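Local coordinates for homospermidine synthase (Legionella pneumophila subsp. pneumophila str. Philadelphia 1, PDB 2PH5), which binds NAD in a Rossmann-type domain and probably catalyses the formation of the polyamine homospermidine, at residues G355-G360 and N390-Q395; P251-S256 and L267-A272; N366-Y371 and G439-W444; L162-I167 and E417-D422. One frame throughout, in Å; residues are numbered along the deposited sequence.

Contact 1: residues G355-G360 and N390-Q395; sequences GCDELG and NATSLQ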
loop_
_atom_site.group_PDB
_atom_site.type_symbol
_atom_site.label_atom_id
_atom_site.label_comp_id
_atom_site.label_asym_id
_atom_site.label_seq_id
_atom_site.Cartn_x
_atom_site.Cartn_y
_atom_site.Cartn_z
ATOM N N GLY A 355 4.847 2.232 17.890
ATOM C CA GLY A 355 4.933 3.276 16.883
ATOM C C GLY A 355 4.855 4.712 17.357
ATOM O O GLY A 355 4.662 4.993 18.539
ATOM N N CYS A 356 4.998 5.633 16.415
ATOM C CA CYS A 356 4.957 7.038 16.748
ATOM C C CYS A 356 4.514 7.879 15.559
ATOM O O CYS A 356 4.403 7.388 14.434
ATOM C CB CYS A 356 6.334 7.496 17.230
ATOM S SG CYS A 356 7.618 7.355 15.991
ATOM N N ASP A 357 4.257 9.153 15.816
ATOM C CA ASP A 357 3.819 10.049 14.769
ATOM C C ASP A 357 4.820 11.194 14.655
ATOM O O ASP A 357 4.987 11.971 15.600
ATOM C CB ASP A 357 2.428 10.593 15.106
ATOM C CG ASP A 357 1.739 11.223 13.909
ATOM O OD1 ASP A 357 2.441 11.845 13.081
ATOM O OD2 ASP A 357 0.498 11.108 13.805
ATOM N N GLU A 358 5.504 11.276 13.513
ATOM C CA GLU A 358 6.476 12.341 13.287
ATOM C C GLU A 358 5.887 13.430 12.433
ATOM O O GLU A 358 5.910 13.343 11.212
ATOM C CB GLU A 358 7.734 11.840 12.583
ATOM C CG GLU A 358 8.766 11.302 13.513
ATOM C CD GLU A 358 10.187 11.501 13.009
ATOM O OE1 GLU A 358 10.465 11.223 11.808
ATOM O OE2 GLU A 358 11.026 11.927 13.836
ATOM N N LEU A 359 5.363 14.460 13.080
ATOM C CA LEU A 359 4.770 15.582 12.375
ATOM C C LEU A 359 5.737 16.755 12.413
ATOM O O LEU A 359 6.252 17.100 13.473
ATOM C CB LEU A 359 3.453 15.987 13.035
ATOM C CG LEU A 359 2.851 17.298 12.518
ATOM C CD1 LEU A 359 2.542 17.152 11.038
ATOM C CD2 LEU A 359 1.572 17.641 13.309
ATOM N N GLY A 360 5.993 17.359 11.258
ATOM C CA GLY A 360 6.903 18.485 11.220
ATOM C C GLY A 360 6.973 19.139 9.857
ATOM O O GLY A 360 6.244 18.759 8.941
ATOM N N ASN A 390 -3.889 9.009 21.196
ATOM C CA ASN A 390 -2.848 8.255 20.531
ATOM C C ASN A 390 -1.860 9.342 20.130
ATOM O O ASN A 390 -2.099 10.519 20.391
ATOM C CB ASN A 390 -3.357 7.472 19.303
ATOM C CG ASN A 390 -4.112 8.331 18.303
ATOM O OD1 ASN A 390 -3.678 9.429 17.935
ATOM N ND2 ASN A 390 -5.244 7.816 17.834
ATOM N N ALA A 391 -0.748 8.951 19.521
ATOM C CA ALA A 391 0.267 9.903 19.109
ATOM C C ALA A 391 -0.326 11.031 18.265
ATOM O O ALA A 391 -0.063 12.207 18.515
ATOM C CB ALA A 391 1.358 9.183 18.336
ATOM N N THR A 392 -1.137 10.661 17.279
ATOM C CA THR A 392 -1.767 11.616 16.369
ATOM C C THR A 392 -2.729 12.573 17.055
ATOM O O THR A 392 -2.571 13.789 16.950
ATOM C CB THR A 392 -2.534 10.878 15.241
ATOM O OG1 THR A 392 -1.654 9.947 14.601
ATOM C CG2 THR A 392 -3.063 11.863 14.208
ATOM N N SER A 393 -3.726 12.037 17.750
ATOM C CA SER A 393 -4.696 12.899 18.410
ATOM C C SER A 393 -4.033 13.859 19.396
ATOM O O SER A 393 -4.353 15.051 19.420
ATOM C CB SER A 393 -5.759 12.066 19.134
ATOM O OG SER A 393 -5.194 11.325 20.199
ATOM N N LEU A 394 -3.102 13.346 20.200
ATOM C CA LEU A 394 -2.427 14.177 21.194
ATOM C C LEU A 394 -1.718 15.391 20.606
ATOM O O LEU A 394 -1.661 16.446 21.237
ATOM C CB LEU A 394 -1.421 13.360 22.017
ATOM C CG LEU A 394 -0.833 14.131 23.212
ATOM C CD1 LEU A 394 -1.987 14.703 24.041
ATOM C CD2 LEU A 394 0.038 13.212 24.077
ATOM N N GLN A 395 -1.181 15.256 19.402
ATOM C CA GLN A 395 -0.490 16.382 18.802
ATOM C C GLN A 395 -1.504 17.435 18.365
ATOM O O GLN A 395 -1.205 18.631 18.339
ATOM C CB GLN A 395 0.348 15.930 17.606
ATOM C CG GLN A 395 1.479 15.003 17.961
ATOM C CD GLN A 395 2.155 14.420 16.727
ATOM O OE1 GLN A 395 1.496 13.860 15.855
ATOM N NE2 GLN A 395 3.476 14.548 16.654
#
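Strand 352-364 of the mixed sheet in the C-terminal domain meets the first turn of helix 391-408 here. Asp357 and Leu359 of the strand face Ala391, Thr392 and Gln395 of the helix. The short axes of strand 356-360 and helix 391-395 approach to 8.1 Å, at 43° to each other. Asp357 CB rests on Ala391 CB at 3.7 Å. The carboxylate reaches on to the helix because CG stands anti to the backbone N (chi1 -164°). Thr392 OG1 donates to Asp357 OD2 over 2.6 Å, and OD2 accepts with its anti lone pair, the one away from OD1. That hydroxyl is also hydrogen-bonded to Gln211 and Thr225. Gln395 extends beyond CG and passes its amide across Asp357, with carboxylate and amide planes 60° apart. Its NE2 donates to Asp357 O in a weak, bent bond of 3.2 Å. The stronger partner of this NE2 is Ser375 OG on strand 370-378. The side chain of Leu359 is about 4 Å from those of Ala158 and Asn159, both NAD-binding residues. Asn390 and Ser393 form a capping box: Ser393 N donates to Asn390 OD1 at 2.6 Å, and Asn390 N to Ser393 OG at 2.8 Å. The buried carboxylate thus takes a direct hydrogen bond from a hydroxyl of the first helical turn, while Gln395 OE1 lies against Asp357 CG at 3.3 Å without one.

Contact 2: residues P251-S256 and L267-A272; sequences PHDAYS and LSRPSA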
loop_
_atom_site.group_PDB
_atom_site.type_symbol
_atom_site.label_atom_id
_atom_site.label_comp_id
_atom_site.label_asym_id
_atom_site.label_seq_id
_atom_site.Cartn_x
_atom_site.Cartn_y
_atom_site.Cartn_z
ATOM N N PRO A 251 4.202 20.919 -14.469
ATOM C CA PRO A 251 3.605 19.579 -14.523
ATOM C C PRO A 251 2.662 19.410 -15.712
ATOM O O PRO A 251 1.841 20.280 -15.982
ATOM C CB PRO A 251 2.870 19.471 -13.182
ATOM C CG PRO A 251 3.625 20.407 -12.284
ATOM C CD PRO A 251 3.877 21.583 -13.193
ATOM N N HIS A 252 2.779 18.288 -16.417
ATOM C CA HIS A 252 1.935 18.027 -17.580
ATOM C C HIS A 252 0.444 18.082 -17.262
ATOM O O HIS A 252 -0.347 18.590 -18.058
ATOM C CB HIS A 252 2.265 16.655 -18.180
ATOM C CG HIS A 252 2.113 15.521 -17.213
ATOM N ND1 HIS A 252 2.966 15.335 -16.146
ATOM C CD2 HIS A 252 1.181 14.543 -17.124
ATOM C CE1 HIS A 252 2.564 14.291 -15.440
ATOM N NE2 HIS A 252 1.483 13.793 -16.012
ATOM N N ASP A 253 0.073 17.552 -16.098
ATOM C CA ASP A 253 -1.325 17.509 -15.666
ATOM C C ASP A 253 -1.704 18.610 -14.672
ATOM O O ASP A 253 -2.595 18.436 -13.840
ATOM C CB ASP A 253 -1.639 16.132 -15.063
ATOM C CG ASP A 253 -0.543 15.630 -14.124
ATOM O OD1 ASP A 253 0.328 16.436 -13.732
ATOM O OD2 ASP A 253 -0.560 14.429 -13.770
ATOM N N ALA A 254 -1.033 19.752 -14.782
ATOM C CA ALA A 254 -1.292 20.876 -13.894
ATOM C C ALA A 254 -2.152 21.958 -14.530
ATOM O O ALA A 254 -2.237 22.068 -15.753
ATOM C CB ALA A 254 0.020 21.477 -13.424
ATOM N N TYR A 255 -2.787 22.752 -13.675
ATOM C CA TYR A 255 -3.640 23.848 -14.100
ATOM C C TYR A 255 -3.859 24.836 -12.950
ATOM O O TYR A 255 -3.728 24.487 -11.771
ATOM C CB TYR A 255 -4.992 23.326 -14.591
ATOM C CG TYR A 255 -5.789 22.578 -13.547
ATOM C CD1 TYR A 255 -5.478 21.257 -13.218
ATOM C CD2 TYR A 255 -6.859 23.192 -12.885
ATOM C CE1 TYR A 255 -6.213 20.564 -12.256
ATOM C CE2 TYR A 255 -7.601 22.510 -11.919
ATOM C CZ TYR A 255 -7.270 21.193 -11.613
ATOM O OH TYR A 255 -7.997 20.500 -10.674
ATOM N N SER A 256 -4.188 26.073 -13.306
ATOM C CA SER A 256 -4.425 27.117 -12.324
ATOM C C SER A 256 -5.802 27.722 -12.508
ATOM O O SER A 256 -6.426 27.556 -13.550
ATOM C CB SER A 256 -3.372 28.217 -12.444
ATOM O OG SER A 256 -2.183 27.857 -11.770
ATOM N N LEU A 267 -3.403 19.691 -9.752
ATOM C CA LEU A 267 -3.062 18.552 -10.586
ATOM C C LEU A 267 -4.355 17.786 -10.834
ATOM O O LEU A 267 -5.224 17.732 -9.965
ATOM C CB LEU A 267 -2.037 17.674 -9.866
ATOM C CG LEU A 267 -0.564 17.721 -10.296
ATOM C CD1 LEU A 267 -0.087 19.146 -10.492
ATOM C CD2 LEU A 267 0.276 17.005 -9.252
ATOM N N SER A 268 -4.497 17.217 -12.028
ATOM C CA SER A 268 -5.700 16.458 -12.366
ATOM C C SER A 268 -5.917 15.306 -11.387
ATOM O O SER A 268 -6.924 15.256 -10.684
ATOM C CB SER A 268 -5.596 15.893 -13.786
ATOM O OG SER A 268 -5.255 16.908 -14.714
ATOM N N ARG A 269 -4.963 14.386 -11.345
ATOM C CA ARG A 269 -5.028 13.222 -10.464
ATOM C C ARG A 269 -5.386 13.573 -9.013
ATOM O O ARG A 269 -5.066 14.663 -8.539
ATOM C CB ARG A 269 -3.683 12.492 -10.520
ATOM C CG ARG A 269 -3.245 12.192 -11.947
ATOM C CD ARG A 269 -1.929 11.462 -12.004
ATOM N NE ARG A 269 -2.007 10.164 -11.349
ATOM C CZ ARG A 269 -1.021 9.275 -11.342
ATOM N NH1 ARG A 269 0.124 9.549 -11.959
ATOM N NH2 ARG A 269 -1.177 8.116 -10.717
ATOM N N PRO A 270 -6.081 12.661 -8.301
ATOM C CA PRO A 270 -6.470 12.887 -6.897
ATOM C C PRO A 270 -5.198 12.948 -6.054
ATOM O O PRO A 270 -4.212 12.282 -6.373
ATOM C CB PRO A 270 -7.305 11.654 -6.549
ATOM C CG PRO A 270 -7.827 11.190 -7.867
ATOM C CD PRO A 270 -6.663 11.407 -8.808
ATOM N N SER A 271 -5.226 13.725 -4.975
ATOM C CA SER A 271 -4.046 13.879 -4.127
ATOM C C SER A 271 -3.487 12.537 -3.640
ATOM O O SER A 271 -2.261 12.350 -3.555
ATOM C CB SER A 271 -4.351 14.809 -2.942
ATOM O OG SER A 271 -5.235 14.221 -2.005
ATOM N N ALA A 272 -4.383 11.599 -3.341
ATOM C CA ALA A 272 -3.973 10.274 -2.888
ATOM C C ALA A 272 -3.313 9.481 -4.027
ATOM O O ALA A 272 -2.796 8.379 -3.820
ATOM C CB ALA A 272 -5.183 9.506 -2.351
#
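Asp253 faces Leu267, Ser268 and Arg269, and each part of its side chain has a different neighbour. CB lies 3.7 Å from Ser268 OG. CG sits in the crowded position between the backbone N and the carbonyl carbon (chi1 44°). This turns the carboxylate across Leu267 and Arg269. OD1 comes within 3.8 Å of Leu267 CG, but its polar partner is Arg470, in a salt bridge. OD2 lies 3.7 Å from Arg269 CD, where the two chains pass at a slant. The guanidinium is not in contact with the carboxylate, and the two planes are 56° apart. Glu474 of the second subunit brings a like charge close to OD2. The backbone of Asp253 carries the polar link. Its O accepts from Ser268 N at 2.9 Å, nearly along the C=O axis, and from Ser268 OG at 3.2 Å, tilted 35° from the carbonyl plane. Asp253 is the third residue of a type I turn from Pro251 to Ala254, which leads into strand 254-255. That strand is an edge of a small antiparallel sheet. Ala254 and Leu267 are a non-hydrogen-bonded pair in it. On their shared face Ala254 CB touches Leu267 CD1 at 3.7 Å, and Pro251 CB packs on the same methyl. The Tyr255 ring brings its edge to the next peptide, with CE1 3.6 Å from Leu267 C and Ser268 N in the ring plane.

Contact 3: residues N366-Y371 and G439-W444; sequences NQRGAY and GYYTDW. With SO4 (sulfate ion), chain B.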
loop_
_atom_site.group_PDB
_atom_site.type_symbol
_atom_site.label_atom_id
_atom_site.label_comp_id
_atom_site.label_asym_id
_atom_site.label_seq_id
_atom_site.Cartn_x
_atom_site.Cartn_y
_atom_site.Cartn_z
ATOM N N ASN A 366 18.385 26.253 1.861
ATOM C CA ASN A 366 19.505 26.853 2.571
ATOM C C ASN A 366 20.786 26.030 2.463
ATOM O O ASN A 366 20.755 24.801 2.459
ATOM C CB ASN A 366 19.155 27.072 4.048
ATOM C CG ASN A 366 20.248 27.814 4.797
ATOM O OD1 ASN A 366 21.138 27.203 5.386
ATOM N ND2 ASN A 366 20.196 29.144 4.759
ATOM N N GLN A 367 21.911 26.734 2.389
ATOM C CA GLN A 367 23.218 26.109 2.252
ATOM C C GLN A 367 23.556 25.106 3.356
ATOM O O GLN A 367 24.281 24.144 3.111
ATOM C CB GLN A 367 24.289 27.197 2.167
ATOM C CG GLN A 367 24.360 28.088 3.397
ATOM C CD GLN A 367 25.108 29.394 3.151
ATOM O OE1 GLN A 367 25.415 30.128 4.096
ATOM N NE2 GLN A 367 25.395 29.696 1.879
ATOM N N ARG A 368 23.030 25.321 4.561
ATOM C CA ARG A 368 23.282 24.418 5.686
ATOM C C ARG A 368 22.751 23.018 5.391
ATOM O O ARG A 368 23.179 22.041 6.006
ATOM C CB ARG A 368 22.595 24.926 6.959
ATOM C CG ARG A 368 22.955 26.333 7.394
ATOM C CD ARG A 368 24.324 26.398 8.016
ATOM N NE ARG A 368 24.503 25.429 9.094
ATOM C CZ ARG A 368 25.626 25.318 9.794
ATOM N NH1 ARG A 368 26.647 26.118 9.519
ATOM N NH2 ARG A 368 25.738 24.414 10.758
ATOM N N GLY A 369 21.799 22.932 4.463
ATOM C CA GLY A 369 21.202 21.653 4.108
ATOM C C GLY A 369 19.721 21.633 4.446
ATOM O O GLY A 369 19.208 22.572 5.065
ATOM N N ALA A 370 19.016 20.582 4.043
ATOM C CA ALA A 370 17.592 20.511 4.355
ATOM C C ALA A 370 17.439 20.476 5.868
ATOM O O ALA A 370 18.231 19.849 6.569
ATOM C CB ALA A 370 16.966 19.274 3.732
ATOM N N TYR A 371 16.411 21.155 6.362
ATOM C CA TYR A 371 16.140 21.239 7.794
ATOM C C TYR A 371 14.715 20.788 8.114
ATOM O O TYR A 371 13.755 21.219 7.470
ATOM C CB TYR A 371 16.322 22.679 8.253
ATOM C CG TYR A 371 16.268 22.865 9.748
ATOM C CD1 TYR A 371 17.355 22.518 10.552
ATOM C CD2 TYR A 371 15.145 23.418 10.359
ATOM C CE1 TYR A 371 17.333 22.722 11.924
ATOM C CE2 TYR A 371 15.111 23.626 11.728
ATOM C CZ TYR A 371 16.210 23.277 12.505
ATOM O OH TYR A 371 16.175 23.492 13.862
ATOM N N GLY A 439 14.998 20.461 15.773
ATOM C CA GLY A 439 15.387 20.544 14.376
ATOM C C GLY A 439 16.440 19.519 13.999
ATOM O O GLY A 439 17.212 19.056 14.838
ATOM N N TYR A 440 16.461 19.150 12.725
ATOM C CA TYR A 440 17.414 18.177 12.230
ATOM C C TYR A 440 17.859 18.562 10.826
ATOM O O TYR A 440 17.034 18.804 9.938
ATOM C CB TYR A 440 16.793 16.781 12.187
ATOM C CG TYR A 440 16.155 16.334 13.478
ATOM C CD1 TYR A 440 14.879 16.771 13.835
ATOM C CD2 TYR A 440 16.815 15.445 14.329
ATOM C CE1 TYR A 440 14.269 16.328 15.002
ATOM C CE2 TYR A 440 16.219 14.995 15.499
ATOM C CZ TYR A 440 14.941 15.439 15.829
ATOM O OH TYR A 440 14.335 14.971 16.975
ATOM N N TYR A 441 19.172 18.621 10.643
ATOM C CA TYR A 441 19.777 18.949 9.361
ATOM C C TYR A 441 20.074 17.635 8.651
ATOM O O TYR A 441 20.278 16.606 9.296
ATOM C CB TYR A 441 21.087 19.715 9.579
ATOM C CG TYR A 441 20.909 21.194 9.828
ATOM C CD1 TYR A 441 20.541 22.048 8.792
ATOM C CD2 TYR A 441 21.071 21.737 11.103
ATOM C CE1 TYR A 441 20.334 23.407 9.013
ATOM C CE2 TYR A 441 20.865 23.100 11.338
ATOM C CZ TYR A 441 20.493 23.925 10.285
ATOM O OH TYR A 441 20.255 25.263 10.505
ATOM N N THR A 442 20.087 17.665 7.325
ATOM C CA THR A 442 20.397 16.472 6.551
ATOM C C THR A 442 20.920 16.831 5.178
ATOM O O THR A 442 20.526 17.839 4.600
ATOM C CB THR A 442 19.176 15.558 6.356
ATOM O OG1 THR A 442 19.531 14.501 5.458
ATOM C CG2 THR A 442 18.008 16.332 5.767
ATOM N N ASP A 443 21.807 15.984 4.666
ATOM C CA ASP A 443 22.408 16.168 3.351
ATOM C C ASP A 443 21.557 15.503 2.281
ATOM O O ASP A 443 21.965 15.384 1.127
ATOM C CB ASP A 443 23.826 15.572 3.319
ATOM C CG ASP A 443 23.851 14.084 3.658
ATOM O OD1 ASP A 443 24.946 13.488 3.632
ATOM O OD2 ASP A 443 22.783 13.505 3.954
ATOM N N TRP A 444 20.370 15.061 2.672
ATOM C CA TRP A 444 19.461 14.404 1.741
ATOM C C TRP A 444 18.863 15.371 0.719
ATOM O O TRP A 444 18.629 16.542 1.021
ATOM C CB TRP A 444 18.301 13.771 2.509
ATOM C CG TRP A 444 17.137 13.428 1.620
ATOM C CD1 TRP A 444 16.936 12.255 0.957
ATOM C CD2 TRP A 444 16.051 14.294 1.241
ATOM N NE1 TRP A 444 15.797 12.332 0.189
ATOM C CE2 TRP A 444 15.236 13.572 0.344
ATOM C CE3 TRP A 444 15.693 15.610 1.570
ATOM C CZ2 TRP A 444 14.080 14.119 -0.230
ATOM C CZ3 TRP A 444 14.539 16.157 0.995
ATOM C CH2 TRP A 444 13.749 15.407 0.105
HETATM S S SO4 B . 29.786 26.225 9.829
HETATM O O1 SO4 B . 31.221 26.292 10.158
HETATM O O2 SO4 B . 29.550 26.825 8.500
HETATM O O3 SO4 B . 29.021 26.972 10.851
HETATM O O4 SO4 B . 29.356 24.813 9.819
#
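Tyr371 and Tyr441 make the aromatic contact, an edge-to-face pair with centroids 4.6 Å apart and planes at 56°. Tyr371 CD1 stands over the centre of the Tyr441 ring. Tyr371 CG is anti to its own backbone N (chi1 -172°), and the ring runs on past Tyr441 until OH lies 3.1 Å from Gly439 CA. The two hydroxyls bond elsewhere, Tyr371 OH to Asn173 and Tyr441 OH to Asp177. Backbone bonds join the strands. Thr442 N donates to Ala370 O at 3.0 Å, and Ala370 N returns a weak bond to Thr442 O. These are strands 370-378 and 436-442, antiparallel neighbours at one edge of the mixed sheet. Helix 158-176 covers the face that carries the two tyrosines. Among the apolar contacts, Ala370 CB on the other face meets Thr442 CG2 at 3.7 Å and comes near the edge of the Trp444 ring. Arg368 CB lies 3.4 Å from Tyr441 CE1. The charged contact is made by the end of Arg368. Its chain bends, and NH1 donates weakly to sulfate O3 at 2.9 Å, in the guanidinium plane. The sulfate probably came from the crystallisation liquor.

Contact 4: residues L162-I167 and E417-D422; sequences LVSHFI and EPEEVD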
loop_
_atom_site.group_PDB
_atom_site.type_symbol
_atom_site.label_atom_id
_atom_site.label_comp_id
_atom_site.label_asym_id
_atom_site.label_seq_id
_atom_site.Cartn_x
_atom_site.Cartn_y
_atom_site.Cartn_z
ATOM N N LEU A 162 -0.320 24.035 14.374
ATOM C CA LEU A 162 0.995 23.858 14.946
ATOM C C LEU A 162 2.073 23.979 13.877
ATOM O O LEU A 162 3.156 24.510 14.129
ATOM C CB LEU A 162 1.066 22.481 15.594
ATOM C CG LEU A 162 2.341 22.103 16.330
ATOM C CD1 LEU A 162 2.615 23.092 17.460
ATOM C CD2 LEU A 162 2.170 20.697 16.877
ATOM N N VAL A 163 1.759 23.491 12.681
ATOM C CA VAL A 163 2.689 23.500 11.558
ATOM C C VAL A 163 3.202 24.900 11.217
ATOM O O VAL A 163 4.381 25.087 10.914
ATOM C CB VAL A 163 2.030 22.813 10.326
ATOM C CG1 VAL A 163 2.513 23.435 9.020
ATOM C CG2 VAL A 163 2.381 21.342 10.346
ATOM N N SER A 164 2.312 25.881 11.286
ATOM C CA SER A 164 2.674 27.261 11.018
ATOM C C SER A 164 3.705 27.699 12.067
ATOM O O SER A 164 4.718 28.315 11.745
ATOM C CB SER A 164 1.416 28.127 11.083
ATOM O OG SER A 164 1.724 29.500 11.195
ATOM N N HIS A 165 3.468 27.358 13.326
ATOM C CA HIS A 165 4.418 27.738 14.359
ATOM C C HIS A 165 5.753 27.027 14.208
ATOM O O HIS A 165 6.781 27.551 14.636
ATOM C CB HIS A 165 3.836 27.474 15.742
ATOM C CG HIS A 165 2.550 28.191 15.982
ATOM N ND1 HIS A 165 1.408 27.548 16.408
ATOM C CD2 HIS A 165 2.209 29.488 15.812
ATOM C CE1 HIS A 165 0.419 28.418 16.485
ATOM N NE2 HIS A 165 0.878 29.603 16.128
ATOM N N PHE A 166 5.750 25.839 13.605
ATOM C CA PHE A 166 7.003 25.113 13.410
ATOM C C PHE A 166 7.825 25.787 12.313
ATOM O O PHE A 166 9.052 25.835 12.388
ATOM C CB PHE A 166 6.759 23.639 13.039
ATOM C CG PHE A 166 6.326 22.759 14.196
ATOM C CD1 PHE A 166 6.691 23.059 15.508
ATOM C CD2 PHE A 166 5.595 21.589 13.955
ATOM C CE1 PHE A 166 6.339 22.209 16.564
ATOM C CE2 PHE A 166 5.237 20.726 15.003
ATOM C CZ PHE A 166 5.610 21.036 16.308
ATOM N N ILE A 167 7.153 26.314 11.296
ATOM C CA ILE A 167 7.874 26.968 10.215
ATOM C C ILE A 167 8.626 28.194 10.733
ATOM O O ILE A 167 9.798 28.386 10.416
ATOM C CB ILE A 167 6.917 27.351 9.065
ATOM C CG1 ILE A 167 6.606 26.096 8.238
ATOM C CG2 ILE A 167 7.542 28.443 8.191
ATOM C CD1 ILE A 167 5.560 26.290 7.153
ATOM N N GLU A 417 -5.803 33.891 12.345
ATOM C CA GLU A 417 -5.266 32.621 11.853
ATOM C C GLU A 417 -3.978 32.313 12.597
ATOM O O GLU A 417 -3.306 33.218 13.080
ATOM C CB GLU A 417 -5.005 32.695 10.357
ATOM C CG GLU A 417 -6.277 32.804 9.557
ATOM C CD GLU A 417 -6.043 32.762 8.068
ATOM O OE1 GLU A 417 -5.325 33.649 7.552
ATOM O OE2 GLU A 417 -6.577 31.839 7.413
ATOM N N PRO A 418 -3.613 31.027 12.692
ATOM C CA PRO A 418 -2.386 30.672 13.406
ATOM C C PRO A 418 -1.139 31.464 13.007
ATOM O O PRO A 418 -0.255 31.671 13.836
ATOM C CB PRO A 418 -2.266 29.166 13.161
ATOM C CG PRO A 418 -3.020 28.949 11.885
ATOM C CD PRO A 418 -4.207 29.845 12.043
ATOM N N GLU A 419 -1.073 31.926 11.757
ATOM C CA GLU A 419 0.080 32.708 11.303
ATOM C C GLU A 419 0.224 34.031 12.052
ATOM O O GLU A 419 1.326 34.575 12.160
ATOM C CB GLU A 419 -0.002 32.997 9.801
ATOM C CG GLU A 419 0.273 31.787 8.921
ATOM C CD GLU A 419 -0.965 30.951 8.674
ATOM O OE1 GLU A 419 -1.819 30.861 9.582
ATOM O OE2 GLU A 419 -1.074 30.380 7.570
ATOM N N GLU A 420 -0.890 34.541 12.561
ATOM C CA GLU A 420 -0.898 35.793 13.299
ATOM C C GLU A 420 -0.631 35.607 14.796
ATOM O O GLU A 420 -0.702 36.570 15.569
ATOM C CB GLU A 420 -2.240 36.489 13.116
ATOM C CG GLU A 420 -2.536 36.914 11.695
ATOM C CD GLU A 420 -4.011 37.198 11.486
ATOM O OE1 GLU A 420 -4.785 36.226 11.338
ATOM O OE2 GLU A 420 -4.402 38.387 11.486
ATOM N N VAL A 421 -0.325 34.380 15.209
ATOM C CA VAL A 421 -0.058 34.093 16.616
ATOM C C VAL A 421 1.430 33.850 16.865
ATOM O O VAL A 421 2.120 33.245 16.036
ATOM C CB VAL A 421 -0.865 32.850 17.076
ATOM C CG1 VAL A 421 -0.703 32.623 18.574
ATOM C CG2 VAL A 421 -2.325 33.032 16.710
ATOM N N ASP A 422 1.917 34.325 18.010
ATOM C CA ASP A 422 3.325 34.178 18.390
ATOM C C ASP A 422 3.674 32.701 18.576
ATOM O O ASP A 422 3.194 32.049 19.505
ATOM C CB ASP A 422 3.586 34.963 19.685
ATOM C CG ASP A 422 5.015 34.848 20.159
ATOM O OD1 ASP A 422 5.936 34.960 19.316
ATOM O OD2 ASP A 422 5.220 34.660 21.372
#
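His165 and Ser164, neighbours on helix 158-176, meet the short 3-10 turn 418-420 and the residues after it. The two side chains leave the helix differently. Ser164 has its CB directed at the turn, and OG, anti to the backbone N (chi1 164°), touches Glu419. It lies 3.5 Å from Glu419 CG and 3.6 Å from Glu419 CA. The Glu419 chain is folded at CG (chi2 86°), and its OE2 is hydrogen-bonded to Ser298. His165 reaches the turn with the end of its ring. NE2 donates a weak, bent bond to Pro418 O, 3.3 Å long with an N-H...O angle of 123°. The same NE2 is 3.8 Å from Val421 CB, and the two side chains pass at a slant. Val421 O sits at the ring edge, near its plane, 3.8 Å from His165 CD2. The ring also meets that of His156. Pro418 O has a second role, since it accepts Val421 N within the turn. Lys168, one helical turn on from Ser164, hydrogen-bonds Glu419 O. The turn links strand 415-416, an edge of the parallel Rossmann-type sheet, to helix 423-430, which Asp422 precedes as N-cap. Pro160, an NAD-binding residue, has its side chain about 6 Å from that of Pro418. The contact therefore joins a strand-to-helix connection of the Rossmann-type sheet to the helix whose first turn helps bind NAD.

In the fold
Contact 4 opens at 162-167 and closes only at 417-422, so contacts 1 and 2 both fall within its span. Contact 2 is the first to close, over a loop of ten residues in the small antiparallel sheet. Contact 1 opens next, at 355-360, and contact 3 opens at 366-371 before contact 1 closes at 390-395. The two therefore cross. Contact 3 closes last, at 439-444, and so crosses contact 4 as well. Contacts 1 and 3 share the mixed sheet through strands 352-364 and 370-378. Contacts 1 and 4 touch directly, where Leu359 packs on Val163 and Phe166. Contact 2 stands apart, near the second subunit.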